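PDB 2WW8: CELL WALL surface anchor family protein from Streptococcus pneumoniae, which probably mediates attachment of the bacterium to host cells as the adhesin of the pneumococcal pilus. Local coordinates for residues 137-149 with 159-173. Numbering follows the deposited sequence.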
ATOM      1  N   ARG A 137      28.171 -23.297  11.203  1.00 26.44           N
ATOM      2  CA  ARG A 137      27.924 -22.274  12.209  1.00 27.06           C
ATOM      3  C   ARG A 137      27.305 -20.985  11.641  1.00 25.97           C
ATOM      4  O   ARG A 137      27.638 -20.565  10.532  1.00 24.88           O
ATOM      5  CB  ARG A 137      29.219 -21.981  12.964  1.00 27.96           C
ATOM      6  CG  ARG A 137      28.999 -21.504  14.390  1.00 33.66           C
ATOM      7  CD  ARG A 137      29.308 -22.586  15.422  1.00 38.88           C
ATOM      8  NE  ARG A 137      29.680 -21.969  16.699  1.00 44.12           N
ATOM      9  CZ  ARG A 137      30.912 -21.590  17.057  1.00 47.28           C
ATOM     10  NH1 ARG A 137      31.961 -21.756  16.244  1.00 47.14           N
ATOM     11  NH2 ARG A 137      31.106 -21.035  18.253  1.00 47.37           N
ATOM     12  N   GLU A 138      26.417 -20.367  12.419  1.00 24.90           N
ATOM     13  CA  GLU A 138      25.833 -19.073  12.082  1.00 24.98           C
ATOM     14  C   GLU A 138      26.923 -18.074  11.754  1.00 23.33           C
ATOM     15  O   GLU A 138      27.840 -17.914  12.539  1.00 23.75           O
ATOM     16  CB  GLU A 138      25.094 -18.476  13.277  1.00 25.75           C
ATOM     17  CG  GLU A 138      23.941 -19.296  13.802  1.00 30.29           C
ATOM     18  CD  GLU A 138      22.749 -19.246  12.866  1.00 34.27           C
ATOM     19  OE1 GLU A 138      22.555 -18.211  12.187  1.00 35.21           O
ATOM     20  OE2 GLU A 138      22.005 -20.248  12.825  1.00 36.48           O
ATOM     21  N   GLU A 139      26.800 -17.390  10.625  1.00 21.70           N
ATOM     22  CA  GLU A 139      27.632 -16.252  10.283  1.00 20.18           C
ATOM     23  C   GLU A 139      26.809 -14.949  10.319  1.00 19.67           C
ATOM     24  O   GLU A 139      25.608 -14.977  10.043  1.00 19.00           O
ATOM     25  CB  GLU A 139      28.199 -16.518   8.892  1.00 20.05           C
ATOM     26  CG  GLU A 139      29.166 -15.464   8.413  1.00 22.49           C
ATOM     27  CD  GLU A 139      30.400 -15.410   9.296  1.00 23.80           C
ATOM     28  OE1 GLU A 139      30.367 -14.678  10.314  1.00 23.87           O
ATOM     29  OE2 GLU A 139      31.378 -16.108   8.957  1.00 21.50           O
ATOM     30  N   ALA A 140      27.436 -13.824  10.664  1.00 18.29           N
ATOM     31  CA  ALA A 140      26.775 -12.532  10.761  1.00 17.73           C
ATOM     32  C   ALA A 140      26.639 -11.950   9.362  1.00 17.77           C
ATOM     33  O   ALA A 140      27.508 -12.156   8.517  1.00 16.57           O
ATOM     34  CB  ALA A 140      27.575 -11.587  11.631  1.00 17.56           C
ATOM     35  N   LEU A 141      25.534 -11.250   9.119  1.00 19.02           N
ATOM     36  CA  LEU A 141      25.276 -10.609   7.821  1.00 18.74           C
ATOM     37  C   LEU A 141      26.095  -9.329   7.716  1.00 19.61           C
ATOM     38  O   LEU A 141      26.384  -8.717   8.742  1.00 20.92           O
ATOM     39  CB  LEU A 141      23.800 -10.274   7.707  1.00 19.59           C
ATOM     40  CG  LEU A 141      22.824 -11.344   7.222  1.00 19.86           C
ATOM     41  CD1 LEU A 141      21.465 -10.827   7.530  1.00 22.23           C
ATOM     42  CD2 LEU A 141      22.955 -11.568   5.723  1.00 18.88           C
ATOM     43  N   SER A 142      26.527  -8.933   6.523  1.00 19.13           N
ATOM     44  CA  SER A 142      27.238  -7.666   6.384  1.00 19.41           C
ATOM     45  C   SER A 142      26.284  -6.465   6.517  1.00 21.37           C
ATOM     46  O   SER A 142      25.057  -6.618   6.417  1.00 22.32           O
ATOM     47  CB  SER A 142      27.974  -7.626   5.043  1.00 19.73           C
ATOM     48  OG  SER A 142      27.076  -7.409   3.953  1.00 16.39           O
ATOM     49  N   ASP A 143      26.854  -5.276   6.716  1.00 22.50           N
ATOM     50  CA  ASP A 143      26.102  -4.015   6.780  1.00 23.85           C
ATOM     51  C   ASP A 143      26.065  -3.199   5.477  1.00 23.75           C
ATOM     52  O   ASP A 143      25.815  -1.984   5.511  1.00 23.88           O
ATOM     53  CB  ASP A 143      26.605  -3.137   7.942  1.00 24.55           C
ATOM     54  CG  ASP A 143      28.016  -2.595   7.710  1.00 27.40           C
ATOM     55  OD1 ASP A 143      28.657  -2.957   6.690  1.00 29.06           O
ATOM     56  OD2 ASP A 143      28.485  -1.799   8.562  1.00 30.61           O
ATOM     57  N   GLN A 144      26.299  -3.876   4.353  1.00 23.43           N
ATOM     58  CA  GLN A 144      26.215  -3.300   3.006  1.00 23.62           C
ATOM     59  C   GLN A 144      24.852  -3.448   2.323  1.00 21.97           C
ATOM     60  O   GLN A 144      24.364  -4.554   2.116  1.00 22.14           O
ATOM     61  CB  GLN A 144      27.288  -3.922   2.108  1.00 23.35           C
ATOM     62  CG  GLN A 144      28.689  -3.693   2.651  1.00 28.44           C
ATOM     63  CD  GLN A 144      29.084  -2.229   2.605  1.00 33.22           C
ATOM     64  OE1 GLN A 144      29.328  -1.609   3.642  1.00 37.74           O
ATOM     65  NE2 GLN A 144      29.148  -1.666   1.400  1.00 35.32           N
ATOM     66  N   TYR A 145      24.250  -2.331   1.930  1.00 21.63           N
ATOM     67  CA  TYR A 145      22.922  -2.332   1.299  1.00 20.63           C
ATOM     68  C   TYR A 145      22.964  -1.431   0.082  1.00 20.52           C
ATOM     69  O   TYR A 145      23.488  -0.324   0.173  1.00 20.55           O
ATOM     70  CB  TYR A 145      21.864  -1.770   2.258  1.00 19.79           C
ATOM     71  CG  TYR A 145      21.755  -2.611   3.500  1.00 22.94           C
ATOM     72  CD1 TYR A 145      20.912  -3.720   3.534  1.00 24.10           C
ATOM     73  CD2 TYR A 145      22.528  -2.327   4.627  1.00 21.09           C
ATOM     74  CE1 TYR A 145      20.836  -4.530   4.672  1.00 23.30           C
ATOM     75  CE2 TYR A 145      22.453  -3.116   5.757  1.00 22.48           C
ATOM     76  CZ  TYR A 145      21.604  -4.210   5.777  1.00 21.67           C
ATOM     77  OH  TYR A 145      21.534  -5.003   6.898  1.00 17.46           O
ATOM     78  N   PRO A 146      22.414  -1.888  -1.054  1.00 19.66           N
ATOM     79  CA  PRO A 146      22.191  -0.865  -2.082  1.00 18.98           C
ATOM     80  C   PRO A 146      21.027   0.036  -1.675  1.00 19.44           C
ATOM     81  O   PRO A 146      20.112  -0.396  -0.973  1.00 19.15           O
ATOM     82  CB  PRO A 146      21.798  -1.681  -3.316  1.00 19.13           C
ATOM     83  CG  PRO A 146      21.080  -2.877  -2.731  1.00 18.33           C
ATOM     84  CD  PRO A 146      21.914  -3.212  -1.466  1.00 19.74           C
ATOM     85  N   GLN A 147      21.071   1.279  -2.135  1.00 18.90           N
ATOM     86  CA  GLN A 147      20.152   2.297  -1.679  1.00 20.34           C
ATOM     87  C   GLN A 147      19.090   2.721  -2.709  1.00 20.53           C
ATOM     88  O   GLN A 147      18.058   3.295  -2.345  1.00 20.45           O
ATOM     89  CB  GLN A 147      21.013   3.455  -1.209  1.00 20.31           C
ATOM     90  CG  GLN A 147      21.937   2.874  -0.151  1.00 25.48           C
ATOM     91  CD  GLN A 147      22.042   3.774   1.018  1.00 32.12           C
ATOM     92  OE1 GLN A 147      23.038   4.496   1.161  1.00 34.10           O
ATOM     93  NE2 GLN A 147      20.993   3.786   1.840  1.00 34.22           N
ATOM     94  N   THR A 148      19.344   2.413  -3.978  1.00 19.89           N
ATOM     95  CA  THR A 148      18.457   2.822  -5.070  1.00 19.30           C
ATOM     96  C   THR A 148      18.374   1.721  -6.131  1.00 18.92           C
ATOM     97  O   THR A 148      19.301   0.894  -6.262  1.00 18.52           O
ATOM     98  CB  THR A 148      18.902   4.121  -5.755  1.00 19.86           C
ATOM     99  OG1 THR A 148      20.081   3.824  -6.491  1.00 18.21           O
ATOM    100  CG2 THR A 148      19.175   5.264  -4.775  1.00 19.38           C
ATOM    101  N   GLY A 149      17.227   1.667  -6.810  1.00 18.74           N
ATOM    102  CA  GLY A 149      17.137   1.014  -8.107  1.00 17.20           C
ATOM    103  C   GLY A 149      16.913   2.107  -9.140  1.00 17.63           C
ATOM    104  O   GLY A 149      16.717   3.281  -8.760  1.00 18.10           O
ATOM    105  N   GLN A 159      14.097   4.721  -4.363  1.00 16.74           N
ATOM    106  CA  GLN A 159      14.708   4.314  -3.112  1.00 18.77           C
ATOM    107  C   GLN A 159      14.370   2.868  -2.730  1.00 19.85           C
ATOM    108  O   GLN A 159      13.372   2.296  -3.179  1.00 19.86           O
ATOM    109  CB  GLN A 159      14.314   5.274  -1.988  1.00 19.32           C
ATOM    110  CG  GLN A 159      14.399   6.772  -2.349  1.00 23.66           C
ATOM    111  CD  GLN A 159      15.775   7.224  -2.843  1.00 30.51           C
ATOM    112  OE1 GLN A 159      16.801   7.060  -2.140  1.00 25.61           O
ATOM    113  NE2 GLN A 159      15.802   7.788  -4.072  1.00 30.75           N
ATOM    114  N   ILE A 160      15.219   2.282  -1.889  1.00 18.97           N
ATOM    115  CA  ILE A 160      15.145   0.882  -1.500  1.00 19.75           C
ATOM    116  C   ILE A 160      15.264   0.862   0.006  1.00 20.13           C
ATOM    117  O   ILE A 160      16.225   1.439   0.507  1.00 19.92           O
ATOM    118  CB  ILE A 160      16.403   0.113  -1.997  1.00 20.74           C
ATOM    119  CG1 ILE A 160      16.434  -0.050  -3.512  1.00 23.15           C
ATOM    120  CG2 ILE A 160      16.507  -1.252  -1.382  1.00 22.75           C
ATOM    121  CD1 ILE A 160      15.070  -0.492  -4.086  1.00 24.09           C
ATOM    122  N   ILE A 161      14.356   0.193   0.721  1.00 20.42           N
ATOM    123  CA  ILE A 161      14.349   0.117   2.184  1.00 20.08           C
ATOM    124  C   ILE A 161      14.229  -1.304   2.742  1.00 20.26           C
ATOM    125  O   ILE A 161      13.686  -2.225   2.106  1.00 20.35           O
ATOM    126  CB  ILE A 161      13.230   0.945   2.809  1.00 19.63           C
ATOM    127  CG1 ILE A 161      11.872   0.363   2.392  1.00 21.10           C
ATOM    128  CG2 ILE A 161      13.442   2.429   2.447  1.00 20.51           C
ATOM    129  CD1 ILE A 161      10.707   0.976   3.169  1.00 25.92           C
ATOM    130  N   LYS A 162      14.733  -1.452   3.964  1.00 19.12           N
ATOM    131  CA  LYS A 162      14.705  -2.722   4.673  1.00 18.19           C
ATOM    132  C   LYS A 162      13.299  -3.202   4.968  1.00 19.17           C
ATOM    133  O   LYS A 162      12.382  -2.426   5.317  1.00 20.08           O
ATOM    134  CB  LYS A 162      15.553  -2.601   5.947  1.00 18.45           C
ATOM    135  CG  LYS A 162      17.016  -2.320   5.634  1.00 20.12           C
ATOM    136  CD  LYS A 162      17.855  -2.072   6.919  1.00 21.59           C
ATOM    137  CE  LYS A 162      19.080  -1.228   6.605  1.00 23.54           C
ATOM    138  NZ  LYS A 162      20.014  -1.230   7.778  1.00 25.68           N
ATOM    139  N   VAL A 163      13.114  -4.503   4.771  1.00 19.24           N
ATOM    140  CA  VAL A 163      11.784  -5.093   4.883  1.00 20.05           C
ATOM    141  C   VAL A 163      11.634  -5.583   6.329  1.00 21.67           C
ATOM    142  O   VAL A 163      12.526  -6.269   6.855  1.00 20.44           O
ATOM    143  CB  VAL A 163      11.632  -6.271   3.913  1.00 21.33           C
ATOM    144  CG1 VAL A 163      10.341  -7.049   4.228  1.00 19.65           C
ATOM    145  CG2 VAL A 163      11.668  -5.821   2.421  1.00 16.30           C
ATOM    146  N   ASP A 164      10.552  -5.181   6.993  1.00 23.00           N
ATOM    147  CA  ASP A 164      10.312  -5.620   8.385  1.00 25.27           C
ATOM    148  C   ASP A 164       9.950  -7.106   8.403  1.00 24.43           C
ATOM    149  O   ASP A 164       9.192  -7.549   7.535  1.00 24.27           O
ATOM    150  CB  ASP A 164       9.153  -4.860   9.026  1.00 26.61           C
ATOM    151  CG  ASP A 164       9.439  -3.381   9.191  1.00 32.88           C
ATOM    152  OD1 ASP A 164      10.513  -3.046   9.732  1.00 38.57           O
ATOM    153  OD2 ASP A 164       8.589  -2.541   8.803  1.00 42.00           O
ATOM    154  N   GLY A 165      10.480  -7.840   9.378  1.00 22.96           N
ATOM    155  CA  GLY A 165      10.385  -9.291   9.456  1.00 21.94           C
ATOM    156  C   GLY A 165      11.583 -10.005   8.843  1.00 22.06           C
ATOM    157  O   GLY A 165      11.672 -11.234   8.923  1.00 21.92           O
ATOM    158  N   SER A 166      12.483  -9.257   8.197  1.00 21.44           N
ATOM    159  CA  SER A 166      13.710  -9.833   7.625  1.00 21.70           C
ATOM    160  C   SER A 166      14.994  -9.597   8.454  1.00 22.34           C
ATOM    161  O   SER A 166      16.088  -9.972   8.017  1.00 21.84           O
ATOM    162  CB  SER A 166      13.877  -9.427   6.155  1.00 20.74           C
ATOM    163  OG  SER A 166      14.194  -8.058   6.124  1.00 18.13           O
ATOM    164  N   GLU A 167      14.849  -8.981   9.633  1.00 24.01           N
ATOM    165  CA  GLU A 167      15.956  -8.691  10.544  1.00 26.42           C
ATOM    166  C   GLU A 167      16.531  -9.997  11.073  1.00 27.33           C
ATOM    167  O   GLU A 167      15.782 -10.869  11.519  1.00 28.05           O
ATOM    168  CB  GLU A 167      15.562  -7.809  11.731  1.00 26.64           C
ATOM    169  CG  GLU A 167      16.768  -7.290  12.563  1.00 30.61           C
ATOM    170  CD  GLU A 167      16.735  -7.653  14.065  1.00 37.22           C
ATOM    171  OE1 GLU A 167      15.621  -7.793  14.625  1.00 40.78           O
ATOM    172  OE2 GLU A 167      17.803  -7.813  14.720  1.00 36.53           O
ATOM    173  N   LYS A 168      17.854 -10.118  10.992  1.00 28.30           N
ATOM    174  CA  LYS A 168      18.603 -11.239  11.577  1.00 29.43           C
ATOM    175  C   LYS A 168      19.856 -10.718  12.273  1.00 28.71           C
ATOM    176  O   LYS A 168      20.888 -10.454  11.647  1.00 28.50           O
ATOM    177  CB  LYS A 168      18.952 -12.294  10.516  1.00 30.15           C
ATOM    178  CG  LYS A 168      19.661 -13.550  11.006  1.00 32.30           C
ATOM    179  CD  LYS A 168      18.681 -14.621  11.478  1.00 36.92           C
ATOM    180  CE  LYS A 168      19.520 -15.731  12.115  1.00 39.75           C
ATOM    181  NZ  LYS A 168      18.742 -16.659  12.983  1.00 43.06           N
ATOM    182  N   ASN A 169      19.742 -10.554  13.587  1.00 29.42           N
ATOM    183  CA  ASN A 169      20.876 -10.151  14.403  1.00 28.65           C
ATOM    184  C   ASN A 169      21.421  -8.769  14.055  1.00 27.69           C
ATOM    185  O   ASN A 169      22.631  -8.596  13.894  1.00 27.28           O
ATOM    186  CB  ASN A 169      21.964 -11.225  14.338  1.00 29.64           C
ATOM    187  CG  ASN A 169      21.665 -12.403  15.256  1.00 30.90           C
ATOM    188  OD1 ASN A 169      21.448 -12.217  16.455  1.00 31.37           O
ATOM    189  ND2 ASN A 169      21.662 -13.613  14.704  1.00 30.18           N
ATOM    190  N   GLY A 170      20.519  -7.796  13.951  1.00 26.62           N
ATOM    191  CA  GLY A 170      20.895  -6.411  13.688  1.00 25.41           C
ATOM    192  C   GLY A 170      21.000  -6.053  12.221  1.00 24.93           C
ATOM    193  O   GLY A 170      21.123  -4.878  11.895  1.00 25.00           O
ATOM    194  N   GLN A 171      20.934  -7.035  11.323  1.00 24.06           N
ATOM    195  CA  GLN A 171      20.970  -6.733   9.888  1.00 23.34           C
ATOM    196  C   GLN A 171      19.765  -7.303   9.153  1.00 21.55           C
ATOM    197  O   GLN A 171      19.038  -8.133   9.698  1.00 21.08           O
ATOM    198  CB  GLN A 171      22.268  -7.253   9.263  1.00 24.61           C
ATOM    199  CG  GLN A 171      23.548  -6.634   9.863  1.00 27.83           C
ATOM    200  CD  GLN A 171      23.640  -5.134   9.579  1.00 34.36           C
ATOM    201  OE1 GLN A 171      23.342  -4.314  10.451  1.00 38.42           O
ATOM    202  NE2 GLN A 171      24.034  -4.770   8.360  1.00 31.99           N
ATOM    203  N   HIS A 172      19.543  -6.877   7.910  1.00 20.53           N
ATOM    204  CA  HIS A 172      18.334  -7.273   7.200  1.00 18.90           C
ATOM    205  C   HIS A 172      18.659  -8.119   5.977  1.00 18.61           C
ATOM    206  O   HIS A 172      19.664  -7.911   5.278  1.00 19.22           O
ATOM    207  CB  HIS A 172      17.516  -6.037   6.819  1.00 17.78           C
ATOM    208  CG  HIS A 172      16.760  -5.435   7.958  1.00 21.41           C
ATOM    209  ND1 HIS A 172      17.371  -4.736   8.981  1.00 24.08           N
ATOM    210  CD2 HIS A 172      15.434  -5.423   8.240  1.00 24.60           C
ATOM    211  CE1 HIS A 172      16.459  -4.323   9.847  1.00 21.78           C
ATOM    212  NE2 HIS A 172      15.274  -4.720   9.414  1.00 27.55           N
ATOM    213  N   LYS A 173      17.753  -9.049   5.708  1.00 18.44           N
ATOM    214  CA  LYS A 173      17.873 -10.000   4.603  1.00 18.11           C
ATOM    215  C   LYS A 173      17.108  -9.615   3.322  1.00 16.58           C
ATOM    216  O   LYS A 173      17.329 -10.191   2.245  1.00 15.77           O
ATOM    217  CB  LYS A 173      17.528 -11.404   5.111  1.00 18.06           C
ATOM    218  CG  LYS A 173      18.686 -12.015   5.859  1.00 18.76           C
ATOM    219  CD  LYS A 173      18.334 -13.299   6.583  1.00 19.00           C
ATOM    220  CE  LYS A 173      18.222 -14.444   5.592  1.00 20.97           C
ATOM    221  NZ  LYS A 173      18.268 -15.778   6.268  1.00 19.02           N
TER
HETATM  222  O   HOH W   1      23.593 -10.761  10.938  1.00  2.13           O
HETATM  223  O   HOH W   2      19.775  -3.556   9.197  1.00 29.98           O
HETATM  224  O   HOH W   3      18.671   0.040   1.265  1.00 28.49           O
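The side chain of Lys162 crosses one face of the Tyr145 ring. CE of Lys162 lies over the centre of the Tyr145 ring, a CH-pi contact of 3.9 Å to the centroid. NZ of Lys162 adds an off-centre cation-pi contact. The Lys162 chain is extended beyond CG and so reaches the ring; the two side chains cross at about a right angle.

Hydrogen bonds and waters join the loop to Lys162 and residues 168-172. His172 N holds the tyrosine hydroxyl, donating to Tyr145 OH (2.9 Å, nearly straight at 170°). A water joins Tyr145 OH, Lys162 NZ, His172 ND1 and Gly170 O, and so ties the hydroxyl, the ammonium and the imidazole together. Gln171 NE2 donates to Ser142 O, although the exact place of NE2 is less sure; Arg719 also bonds to Ser142 O. A second water links Leu141 N to Lys168 O.

Van der Waals contacts lie beside these bonds. Leu141 CB meets Gln171 CB at 3.7 Å, and Leu141 CD1 presses tightly on Lys173 CG at 3.5 Å. The ammonium of Lys173 pairs with Asp720. Ile160 CG1 packs on the backbone at Thr148 and Gly149, while its CG2 reaches Pro146 O at 3.7 Å.

Backbone pairing closes the contact. Ile160 N gives a weak bond to Gln147 O, and a third water bridges Pro146 O and Ile160 O. Thr148 and Gln159 form an antiparallel non-hydrogen-bonded pair, their side chains side by side. The arrangement is an antiparallel beta hairpin of strands 148-150 and 157-162, with the loop before Thr148 laid against Lys162 and residues 168-173; strand 157-162 also pairs antiparallel with strand 171-184.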